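Local coordinates for ADP/ATP-dependent NAD(P)H-hydrate dehydratase (PDB 3RPZ), which catalyses the ADP- or ATP-dependent dehydration of damaged NADH and NADPH hydrates, probably restoring the normal nicotinamide cofactors, at residues Pro127-Ala132 with Gly227-His232; Leu149-His152 with Arg158-Gly161; Ala250-Asp255 with Ser268-Arg273. All blocks are in the same frame, centred on the assembly; numbering follows the deposited sequence.

Contact 1: residues Pro127-Ala132 with Gly227-His232; sequences PVILDA and GMLCCH. With NPW (beta-6-hydroxy-1,4,5,6-tetrahydronicotinamide adenine dinucleotide phosphate), chain D.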
loop_
_atom_site.group_PDB
_atom_site.type_symbol
_atom_site.label_atom_id
_atom_site.label_comp_id
_atom_site.label_asym_id
_atom_site.label_seq_id
_atom_site.Cartn_x
_atom_site.Cartn_y
_atom_site.Cartn_z
ATOM N N PRO A 127 5.716 -31.906 -4.962
ATOM C CA PRO A 127 4.315 -31.650 -5.316
ATOM C C PRO A 127 4.235 -30.461 -6.276
ATOM O O PRO A 127 4.981 -29.463 -6.136
ATOM C CB PRO A 127 3.667 -31.290 -4.017
ATOM C CG PRO A 127 4.601 -31.743 -2.961
ATOM C CD PRO A 127 5.960 -31.741 -3.522
ATOM N N VAL A 128 3.292 -30.551 -7.189
ATOM C CA VAL A 128 3.050 -29.517 -8.208
ATOM C C VAL A 128 1.568 -29.242 -8.250
ATOM O O VAL A 128 0.759 -30.190 -8.317
ATOM C CB VAL A 128 3.573 -29.951 -9.577
ATOM C CG1 VAL A 128 3.130 -28.952 -10.692
ATOM C CG2 VAL A 128 5.102 -30.084 -9.540
ATOM N N ILE A 129 1.191 -27.974 -8.216
ATOM C CA ILE A 129 -0.180 -27.528 -8.390
ATOM C C ILE A 129 -0.339 -26.881 -9.746
ATOM O O ILE A 129 0.485 -26.055 -10.164
ATOM C CB ILE A 129 -0.542 -26.428 -7.363
ATOM C CG1 ILE A 129 -0.328 -26.917 -5.926
ATOM C CG2 ILE A 129 -1.939 -25.879 -7.580
ATOM C CD1 ILE A 129 -0.027 -25.733 -4.940
ATOM N N LEU A 130 -1.359 -27.304 -10.472
ATOM C CA LEU A 130 -1.727 -26.720 -11.757
ATOM C C LEU A 130 -3.086 -26.074 -11.607
ATOM O O LEU A 130 -4.049 -26.701 -11.147
ATOM C CB LEU A 130 -1.789 -27.738 -12.900
ATOM C CG LEU A 130 -0.553 -28.609 -13.065
ATOM C CD1 LEU A 130 -0.738 -29.553 -14.270
ATOM C CD2 LEU A 130 0.728 -27.842 -13.178
ATOM N N ASP A 131 -3.184 -24.816 -12.017
ATOM C CA ASP A 131 -4.392 -24.024 -11.921
ATOM C C ASP A 131 -4.578 -23.205 -13.177
ATOM O O ASP A 131 -3.608 -22.936 -13.886
ATOM C CB ASP A 131 -4.313 -23.066 -10.699
ATOM C CG ASP A 131 -5.575 -22.326 -10.415
ATOM O OD1 ASP A 131 -6.671 -22.840 -10.700
ATOM O OD2 ASP A 131 -5.447 -21.176 -9.921
ATOM N N ALA A 132 -5.794 -22.769 -13.410
ATOM C CA ALA A 132 -6.038 -21.633 -14.338
ATOM C C ALA A 132 -5.442 -21.886 -15.730
ATOM O O ALA A 132 -5.829 -22.850 -16.365
ATOM C CB ALA A 132 -5.552 -20.315 -13.672
ATOM N N GLY A 227 1.855 -22.852 -0.173
ATOM C CA GLY A 227 2.505 -22.680 1.119
ATOM C C GLY A 227 2.231 -23.842 2.063
ATOM O O GLY A 227 3.151 -24.336 2.751
ATOM N N MET A 228 0.980 -24.313 2.129
ATOM C CA MET A 228 0.683 -25.398 3.061
ATOM C C MET A 228 1.415 -26.683 2.725
ATOM O O MET A 228 1.827 -27.439 3.608
ATOM C CB MET A 228 -0.817 -25.553 3.277
ATOM C CG MET A 228 -1.353 -24.389 4.369
ATOM S SD MET A 228 -3.075 -24.717 4.560
ATOM C CE MET A 228 -3.488 -23.019 4.940
ATOM N N LEU A 229 1.681 -26.908 1.452
ATOM C CA LEU A 229 2.487 -28.085 1.033
ATOM C C LEU A 229 3.890 -28.043 1.610
ATOM O O LEU A 229 4.568 -29.085 1.720
ATOM C CB LEU A 229 2.578 -28.172 -0.490
ATOM C CG LEU A 229 1.312 -28.654 -1.193
ATOM C CD1 LEU A 229 1.405 -28.302 -2.685
ATOM C CD2 LEU A 229 1.118 -30.169 -0.975
ATOM N N CYS A 230 4.372 -26.831 1.889
ATOM C CA CYS A 230 5.717 -26.669 2.430
ATOM C C CYS A 230 5.820 -26.920 3.912
ATOM O O CYS A 230 6.906 -27.256 4.421
ATOM C CB CYS A 230 6.251 -25.259 2.098
ATOM S SG CYS A 230 6.490 -24.991 0.338
ATOM N N CYS A 231 4.743 -26.778 4.667
ATOM C CA CYS A 231 4.796 -26.926 6.135
ATOM C C CYS A 231 4.083 -28.151 6.666
ATOM O O CYS A 231 4.311 -28.524 7.817
ATOM C CB CYS A 231 4.297 -25.680 6.843
ATOM S SG CYS A 231 2.600 -25.160 6.490
ATOM N N HIS A 232 3.271 -28.816 5.836
ATOM C CA HIS A 232 2.638 -30.062 6.246
ATOM C C HIS A 232 3.481 -31.258 5.820
ATOM O O HIS A 232 3.846 -31.327 4.662
ATOM C CB HIS A 232 1.244 -30.249 5.612
ATOM C CG HIS A 232 0.170 -29.340 6.132
ATOM N ND1 HIS A 232 0.161 -27.976 5.930
ATOM C CD2 HIS A 232 -0.943 -29.607 6.870
ATOM C CE1 HIS A 232 -0.932 -27.461 6.478
ATOM N NE2 HIS A 232 -1.608 -28.427 7.072
HETATM P P NPW D . -20.675 -19.003 -16.563
HETATM O O1 NPW D . -20.261 -18.372 -17.874
HETATM O O2 NPW D . -20.701 -18.123 -15.356
HETATM O O3 NPW D . -21.955 -19.853 -16.652
HETATM P PA NPW D . -12.667 -18.705 -17.224
HETATM P PB NPW D . -11.467 -17.248 -15.010
HETATM C C1A NPW D . -17.561 -21.162 -15.609
HETATM C C1B NPW D . -7.233 -15.328 -14.258
HETATM N N1C NPW D . -7.695 -14.413 -13.242
HETATM N N1D NPW D . -20.298 -23.135 -11.775
HETATM C C2A NPW D . -18.216 -19.869 -16.092
HETATM O O2A NPW D . -19.586 -20.163 -16.278
HETATM C C2B NPW D . -7.207 -16.801 -13.833
HETATM O O2B NPW D . -6.132 -17.099 -12.979
HETATM C C2C NPW D . -7.055 -13.333 -12.879
HETATM C C2D NPW D . -20.566 -23.067 -13.087
HETATM C C3A NPW D . -17.470 -19.586 -17.384
HETATM O O3A NPW D . -17.960 -20.369 -18.494
HETATM C C3B NPW D . -7.083 -17.435 -15.234
HETATM O O3B NPW D . -5.699 -17.392 -15.605
HETATM C C3C NPW D . -7.340 -12.326 -12.105
HETATM N N3D NPW D . -19.815 -22.533 -14.065
HETATM C C4B NPW D . -7.904 -16.472 -16.104
HETATM O O4B NPW D . -8.132 -15.248 -15.348
HETATM C C4C NPW D . -8.739 -12.343 -11.500
HETATM C C4D NPW D . -18.660 -22.064 -13.578
HETATM O O4D NPW D . -16.195 -21.028 -16.014
HETATM C C4E NPW D . -16.074 -20.058 -17.026
HETATM C C5A NPW D . -18.286 -22.053 -12.206
HETATM C C5B NPW D . -9.268 -17.038 -16.509
HETATM O O5B NPW D . -9.936 -17.596 -15.375
HETATM C C5C NPW D . -9.643 -13.218 -12.350
HETATM C C5E NPW D . -15.200 -18.933 -16.468
HETATM O O5E NPW D . -13.855 -19.395 -16.427
HETATM C C6C NPW D . -9.021 -14.623 -12.584
HETATM O O6C NPW D . -8.847 -15.369 -11.382
HETATM C C6D NPW D . -19.165 -22.633 -11.234
HETATM N N6D NPW D . -18.952 -22.715 -9.931
HETATM N N7A NPW D . -17.068 -21.444 -11.977
HETATM C C7C NPW D . -6.408 -11.297 -11.745
HETATM N N7C NPW D . -6.800 -10.346 -10.911
HETATM O O7C NPW D . -5.259 -11.279 -12.257
HETATM C C8A NPW D . -16.673 -21.048 -13.248
HETATM N N9A NPW D . -17.664 -21.455 -14.182
HETATM O OA1 NPW D . -13.092 -18.195 -18.537
HETATM O OA2 NPW D . -11.683 -19.760 -17.114
HETATM O OA3 NPW D . -12.292 -17.395 -16.370
HETATM O OB1 NPW D . -11.839 -18.223 -13.985
HETATM O OB2 NPW D . -11.612 -15.792 -14.696
#

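Contact 2: residues Leu149-His152 with Arg158-Gly161; sequences LTPH and RMTG. With NPW (beta-6-hydroxy-1,4,5,6-tetrahydronicotinamide adenine dinucleotide phosphate), chain D.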
loop_
_atom_site.group_PDB
_atom_site.type_symbol
_atom_site.label_atom_id
_atom_site.label_comp_id
_atom_site.label_asym_id
_atom_site.label_seq_id
_atom_site.Cartn_x
_atom_site.Cartn_y
_atom_site.Cartn_z
ATOM N N LEU A 149 -4.599 -30.578 -9.292
ATOM C CA LEU A 149 -5.315 -29.731 -10.212
ATOM C C LEU A 149 -6.400 -29.007 -9.475
ATOM O O LEU A 149 -7.128 -29.624 -8.698
ATOM C CB LEU A 149 -5.935 -30.603 -11.323
ATOM C CG LEU A 149 -4.991 -31.617 -12.003
ATOM C CD1 LEU A 149 -5.762 -32.312 -13.130
ATOM C CD2 LEU A 149 -3.726 -30.931 -12.554
ATOM N N THR A 150 -6.591 -27.708 -9.734
ATOM C CA THR A 150 -7.573 -26.918 -9.009
ATOM C C THR A 150 -8.632 -26.234 -9.893
ATOM O O THR A 150 -8.809 -25.036 -9.845
ATOM C CB THR A 150 -6.894 -25.908 -8.071
ATOM O OG1 THR A 150 -6.196 -24.909 -8.854
ATOM C CG2 THR A 150 -5.907 -26.556 -7.109
ATOM N N PRO A 151 -9.338 -27.002 -10.721
ATOM C CA PRO A 151 -10.350 -26.430 -11.579
ATOM C C PRO A 151 -11.612 -25.957 -10.865
ATOM O O PRO A 151 -12.156 -26.638 -9.999
ATOM C CB PRO A 151 -10.703 -27.579 -12.507
ATOM C CG PRO A 151 -10.545 -28.790 -11.635
ATOM C CD PRO A 151 -9.307 -28.465 -10.830
ATOM N N HIS A 152 -12.137 -24.838 -11.343
ATOM C CA HIS A 152 -13.561 -24.596 -11.183
ATOM C C HIS A 152 -14.314 -25.389 -12.241
ATOM O O HIS A 152 -13.714 -26.018 -13.127
ATOM C CB HIS A 152 -13.886 -23.100 -11.182
ATOM C CG HIS A 152 -13.541 -22.380 -12.441
ATOM N ND1 HIS A 152 -13.918 -22.802 -13.711
ATOM C CD2 HIS A 152 -12.922 -21.189 -12.604
ATOM C CE1 HIS A 152 -13.458 -21.924 -14.600
ATOM N NE2 HIS A 152 -12.872 -20.919 -13.951
ATOM N N ARG A 158 -13.156 -27.978 -19.580
ATOM C CA ARG A 158 -12.042 -27.911 -20.505
ATOM C C ARG A 158 -11.132 -29.145 -20.405
ATOM O O ARG A 158 -10.641 -29.631 -21.393
ATOM C CB ARG A 158 -11.218 -26.641 -20.263
ATOM C CG ARG A 158 -10.030 -26.512 -21.175
ATOM C CD ARG A 158 -9.495 -25.094 -21.209
ATOM N NE ARG A 158 -8.624 -24.797 -20.086
ATOM C CZ ARG A 158 -8.850 -23.839 -19.201
ATOM N NH1 ARG A 158 -9.930 -23.097 -19.289
ATOM N NH2 ARG A 158 -7.996 -23.637 -18.226
ATOM N N MET A 159 -10.907 -29.622 -19.196
ATOM C CA MET A 159 -10.029 -30.773 -18.925
ATOM C C MET A 159 -10.595 -32.093 -19.420
ATOM O O MET A 159 -9.848 -32.975 -19.795
ATOM C CB MET A 159 -9.813 -30.932 -17.427
ATOM C CG MET A 159 -8.907 -29.900 -16.823
ATOM S SD MET A 159 -9.098 -29.799 -15.023
ATOM C CE MET A 159 -8.894 -31.507 -14.583
ATOM N N THR A 160 -11.920 -32.229 -19.348
ATOM C CA THR A 160 -12.598 -33.536 -19.439
ATOM C C THR A 160 -13.635 -33.677 -20.535
ATOM O O THR A 160 -13.974 -34.830 -20.893
ATOM C CB THR A 160 -13.300 -33.879 -18.122
ATOM O OG1 THR A 160 -14.431 -33.010 -17.938
ATOM C CG2 THR A 160 -12.343 -33.867 -16.961
ATOM N N GLY A 161 -14.171 -32.581 -21.039
ATOM C CA GLY A 161 -15.370 -32.616 -21.921
ATOM C C GLY A 161 -16.706 -32.849 -21.235
ATOM O O GLY A 161 -17.762 -32.901 -21.920
HETATM P P NPW D . -20.675 -19.003 -16.563
HETATM O O1 NPW D . -20.261 -18.372 -17.874
HETATM O O2 NPW D . -20.701 -18.123 -15.356
HETATM O O3 NPW D . -21.955 -19.853 -16.652
HETATM P PA NPW D . -12.667 -18.705 -17.224
HETATM P PB NPW D . -11.467 -17.248 -15.010
HETATM C C1A NPW D . -17.561 -21.162 -15.609
HETATM C C1B NPW D . -7.233 -15.328 -14.258
HETATM N N1C NPW D . -7.695 -14.413 -13.242
HETATM N N1D NPW D . -20.298 -23.135 -11.775
HETATM C C2A NPW D . -18.216 -19.869 -16.092
HETATM O O2A NPW D . -19.586 -20.163 -16.278
HETATM C C2B NPW D . -7.207 -16.801 -13.833
HETATM O O2B NPW D . -6.132 -17.099 -12.979
HETATM C C2C NPW D . -7.055 -13.333 -12.879
HETATM C C2D NPW D . -20.566 -23.067 -13.087
HETATM C C3A NPW D . -17.470 -19.586 -17.384
HETATM O O3A NPW D . -17.960 -20.369 -18.494
HETATM C C3B NPW D . -7.083 -17.435 -15.234
HETATM O O3B NPW D . -5.699 -17.392 -15.605
HETATM C C3C NPW D . -7.340 -12.326 -12.105
HETATM N N3D NPW D . -19.815 -22.533 -14.065
HETATM C C4B NPW D . -7.904 -16.472 -16.104
HETATM O O4B NPW D . -8.132 -15.248 -15.348
HETATM C C4C NPW D . -8.739 -12.343 -11.500
HETATM C C4D NPW D . -18.660 -22.064 -13.578
HETATM O O4D NPW D . -16.195 -21.028 -16.014
HETATM C C4E NPW D . -16.074 -20.058 -17.026
HETATM C C5A NPW D . -18.286 -22.053 -12.206
HETATM C C5B NPW D . -9.268 -17.038 -16.509
HETATM O O5B NPW D . -9.936 -17.596 -15.375
HETATM C C5C NPW D . -9.643 -13.218 -12.350
HETATM C C5E NPW D . -15.200 -18.933 -16.468
HETATM O O5E NPW D . -13.855 -19.395 -16.427
HETATM C C6C NPW D . -9.021 -14.623 -12.584
HETATM O O6C NPW D . -8.847 -15.369 -11.382
HETATM C C6D NPW D . -19.165 -22.633 -11.234
HETATM N N6D NPW D . -18.952 -22.715 -9.931
HETATM N N7A NPW D . -17.068 -21.444 -11.977
HETATM C C7C NPW D . -6.408 -11.297 -11.745
HETATM N N7C NPW D . -6.800 -10.346 -10.911
HETATM O O7C NPW D . -5.259 -11.279 -12.257
HETATM C C8A NPW D . -16.673 -21.048 -13.248
HETATM N N9A NPW D . -17.664 -21.455 -14.182
HETATM O OA1 NPW D . -13.092 -18.195 -18.537
HETATM O OA2 NPW D . -11.683 -19.760 -17.114
HETATM O OA3 NPW D . -12.292 -17.395 -16.370
HETATM O OB1 NPW D . -11.839 -18.223 -13.985
HETATM O OB2 NPW D . -11.612 -15.792 -14.696
#

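Contact 3: residues Ala250-Asp255 with Ser268-Arg273; sequences AELWTD and SDILPR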
loop_
_atom_site.group_PDB
_atom_site.type_symbol
_atom_site.label_atom_id
_atom_site.label_comp_id
_atom_site.label_asym_id
_atom_site.label_seq_id
_atom_site.Cartn_x
_atom_site.Cartn_y
_atom_site.Cartn_z
ATOM N N ALA A 250 -13.427 -16.410 4.546
ATOM C CA ALA A 250 -14.635 -15.747 4.070
ATOM C C ALA A 250 -15.740 -15.751 5.100
ATOM O O ALA A 250 -16.482 -14.776 5.203
ATOM C CB ALA A 250 -15.110 -16.429 2.778
ATOM N N GLU A 251 -15.853 -16.809 5.876
ATOM C CA GLU A 251 -16.880 -16.840 6.925
ATOM C C GLU A 251 -16.573 -15.853 8.034
ATOM O O GLU A 251 -17.505 -15.230 8.546
ATOM C CB GLU A 251 -17.045 -18.243 7.490
ATOM C CG GLU A 251 -17.548 -19.229 6.464
ATOM C CD GLU A 251 -17.734 -20.630 6.977
ATOM O OE1 GLU A 251 -17.736 -20.827 8.224
ATOM O OE2 GLU A 251 -18.043 -21.512 6.180
ATOM N N LEU A 252 -15.313 -15.674 8.419
ATOM C CA LEU A 252 -14.936 -14.621 9.364
ATOM C C LEU A 252 -15.342 -13.284 8.816
ATOM O O LEU A 252 -15.955 -12.471 9.505
ATOM C CB LEU A 252 -13.421 -14.605 9.636
ATOM C CG LEU A 252 -12.921 -13.511 10.606
ATOM C CD1 LEU A 252 -12.807 -12.124 9.988
ATOM C CD2 LEU A 252 -13.790 -13.448 11.884
ATOM N N TRP A 253 -14.996 -13.018 7.556
ATOM C CA TRP A 253 -15.317 -11.719 6.941
ATOM C C TRP A 253 -16.742 -11.361 7.072
ATOM O O TRP A 253 -17.091 -10.209 7.397
ATOM C CB TRP A 253 -15.035 -11.772 5.431
ATOM C CG TRP A 253 -15.446 -10.534 4.610
ATOM C CD1 TRP A 253 -16.537 -10.390 3.790
ATOM C CD2 TRP A 253 -14.719 -9.324 4.525
ATOM N NE1 TRP A 253 -16.542 -9.160 3.210
ATOM C CE2 TRP A 253 -15.428 -8.490 3.610
ATOM C CE3 TRP A 253 -13.549 -8.820 5.143
ATOM C CZ2 TRP A 253 -14.976 -7.222 3.307
ATOM C CZ3 TRP A 253 -13.105 -7.616 4.820
ATOM C CH2 TRP A 253 -13.811 -6.804 3.891
ATOM N N THR A 254 -17.624 -12.303 6.779
ATOM C CA THR A 254 -19.046 -11.999 6.738
ATOM C C THR A 254 -19.678 -11.782 8.096
ATOM O O THR A 254 -20.826 -11.340 8.212
ATOM C CB THR A 254 -19.876 -12.992 5.883
ATOM O OG1 THR A 254 -19.596 -14.336 6.343
ATOM C CG2 THR A 254 -19.522 -12.881 4.453
ATOM N N ASP A 255 -18.933 -11.994 9.167
ATOM C CA ASP A 255 -19.491 -11.698 10.485
ATOM C C ASP A 255 -19.800 -10.212 10.623
ATOM O O ASP A 255 -20.797 -9.853 11.195
ATOM C CB ASP A 255 -18.529 -12.053 11.606
ATOM C CG ASP A 255 -18.437 -13.531 11.876
ATOM O OD1 ASP A 255 -19.262 -14.309 11.398
ATOM O OD2 ASP A 255 -17.500 -13.892 12.591
ATOM N N SER A 268 -6.010 -13.438 2.599
ATOM C CA SER A 268 -4.652 -13.575 3.105
ATOM C C SER A 268 -4.379 -12.753 4.362
ATOM O O SER A 268 -3.569 -13.117 5.174
ATOM C CB SER A 268 -3.644 -13.152 2.035
ATOM O OG SER A 268 -3.783 -13.931 0.924
ATOM N N ASP A 269 -5.025 -11.606 4.450
ATOM C CA ASP A 269 -4.873 -10.670 5.566
ATOM C C ASP A 269 -5.614 -11.290 6.802
ATOM O O ASP A 269 -5.259 -11.000 7.958
ATOM C CB ASP A 269 -5.526 -9.249 5.351
ATOM C CG ASP A 269 -4.971 -8.288 4.228
ATOM O OD1 ASP A 269 -3.833 -8.392 3.787
ATOM O OD2 ASP A 269 -5.791 -7.322 3.855
ATOM N N ILE A 270 -6.718 -12.031 6.578
ATOM C CA ILE A 270 -7.594 -12.632 7.614
ATOM C C ILE A 270 -7.016 -13.944 8.124
ATOM O O ILE A 270 -7.188 -14.328 9.288
ATOM C CB ILE A 270 -9.029 -12.892 6.996
ATOM C CG1 ILE A 270 -9.702 -11.549 6.736
ATOM C CG2 ILE A 270 -9.946 -13.830 7.822
ATOM C CD1 ILE A 270 -10.894 -11.622 5.747
ATOM N N LEU A 271 -6.292 -14.655 7.265
ATOM C CA LEU A 271 -5.785 -15.992 7.582
ATOM C C LEU A 271 -4.974 -16.055 8.881
ATOM O O LEU A 271 -5.080 -17.019 9.626
ATOM C CB LEU A 271 -4.992 -16.549 6.419
ATOM C CG LEU A 271 -4.409 -17.935 6.557
ATOM C CD1 LEU A 271 -5.528 -19.005 6.702
ATOM C CD2 LEU A 271 -3.562 -18.255 5.317
ATOM N N PRO A 272 -4.133 -15.043 9.150
ATOM C CA PRO A 272 -3.348 -15.155 10.416
ATOM C C PRO A 272 -4.181 -15.405 11.665
ATOM O O PRO A 272 -3.838 -16.258 12.473
ATOM C CB PRO A 272 -2.598 -13.815 10.460
ATOM C CG PRO A 272 -2.360 -13.481 9.016
ATOM C CD PRO A 272 -3.689 -13.893 8.363
ATOM N N ARG A 273 -5.290 -14.676 11.796
ATOM C CA ARG A 273 -6.153 -14.795 12.959
ATOM C C ARG A 273 -7.017 -16.057 12.872
ATOM O O ARG A 273 -7.268 -16.712 13.910
ATOM C CB ARG A 273 -7.016 -13.544 13.139
ATOM C CG ARG A 273 -6.285 -12.388 13.748
ATOM C CD ARG A 273 -7.224 -11.156 14.005
ATOM N NE ARG A 273 -6.439 -10.075 14.605
ATOM C CZ ARG A 273 -6.220 -9.934 15.901
ATOM N NH1 ARG A 273 -6.747 -10.791 16.773
ATOM N NH2 ARG A 273 -5.468 -8.923 16.331
#

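Contact 1: residues Pro127-Ala132 with Gly227-His232
L229 lays its two methyl branches over I129 and P127, a helix side chain resting on one face of the central sheet. The sheet is that of the ribokinase-like alpha/beta fold, which NAD(P)H-hydrate dehydratases share; strand 128-130 runs in its parallel part, and helix 217-231 packs across it. CD1 of L229 does most of the touching: it meets CD1 of I129 at 3.7 Å and CB of P127 at 4.0 Å, while CD2 leans on the same proline carbon. On the strand side, I129 carries CG1 beside its backbone N (chi1 -57°), which aims the ethyl arm at the leucine. The two side chains cross obliquely, and no hydrogen bond joins the segments. T222, I225 and L226 of the same helix also touch I129, while A101 of the adjacent strand and P235 and A238 of the next helix close round L229. Beyond the strand the chain reaches the substrate: CB of A132 lies 3.3 Å from O2B of the bound NADPH hydrate. At the other end, H232 folds back onto M228, and its ring is also bonded to N241. M228 O takes three donors, the backbone N atoms of C231 and H232 and the ring ND1 of H232, which lies 2.9 Å from this oxygen and 35° out of the carbonyl plane.

Contact 2: residues Leu149-His152 with Arg158-Gly161
M159 reaches from its helix to L149 and P151, and its thioether end makes the packed part of this contact. The chain bends at the sulfur (chi3 52°), so that the terminal methyl and the sulfur serve different partners: M159 CE lies 3.5 Å from CD1 of L149, and M159 SD lies 3.7 Å from CB of P151, with CG of the proline almost as near. Methionine and proline cross at about a right angle. All three residues are buried, and the contact is wholly apolar. The other side is looser and polar, for H152 and R158 do not touch each other, and H152 turns to the bound NADPH hydrate. The H152 ring takes C8A of the adenine over one face, 3.3 Å above its plane and offset toward the rim, while H152 NE2 gives a hydrogen bond of 2.9 Å to the phosphate oxygen OB1, bent to 143°. R158, partly exposed, is held through its NE by L135 O; the phosphate oxygen OA2 lies near its guanidinium plane, at the edge, but is not bonded to it. H152 also touches AMP, and K27 of the second subunit packs on it. H152 is the N-cap of helix 153-160, and its backbone N is bonded to E155 OE1. The contact closes a short loop of chain, from the end of strand 147-149 through helix 153-160 to its end, with strand 128-130 and L182 of helix 171-182 flanking L149.

Contact 3: residues Ala250-Asp255 with Ser268-Arg273
I270 lies against both L252 and W253, one branch to each. Along the second segment the contact begins at this residue, where the two branches part. CG2, anti to the backbone N, leans on L252: I270 CG2 is 4.0 Å from CB of L252 and, in one of the two conformers of that leucine, about as far from its CD1. The ethyl arm, beside the backbone N (chi1 -69°), carries I270 CD1 to 3.9 Å from CE3 of W253; the methyl meets the indole obliquely, and the two side chains cross at about a right angle. This is helix-to-helix packing between 235-256 and 264-277, the two C-terminal helices of the ribokinase-like fold, and no hydrogen bond crosses it. An alanine in place of I270 would lack both branches and is likely to leave CE3 of W253 and the CB and CD1 of L252 without their apolar partner. The indole itself is fixed from beyond the pair, by a bond from W253 NE1 to S258 O and a stack on the H257 ring. L271 follows on the buried side, against L245 and C249 of helix 235-256. At P272, whose N has no hydrogen to give, the helix kinks; this proline packs on T261 of the third subunit, and R273, its charged end leading out of the contact, forms a salt bridge through NH1 with E256 of that same subunit.

In the fold
Contacts 1 and 2 are both buried, whereas contact 3 is partly exposed, its centre about 18 Å from the centre of the chain. Contact 1, the most central, sets a helix on the sheet. Contact 2 joins the end of the neighbouring strand to the helix that follows it. They meet directly: L130 O lies 3.1 Å from T150 N, a probable backbone hydrogen bond linking strand 128-130 to the residue that follows L149, and both reach the bound NADPH hydrate. Contact 3 pairs helix with helix and touches neither of the others, although helix 217-231 of contact 1 leads into helix 235-256. All three interfaces are apolar; their polar surroundings differ, ligand phosphates beside contact 2 and intersubunit bonds beside contact 3.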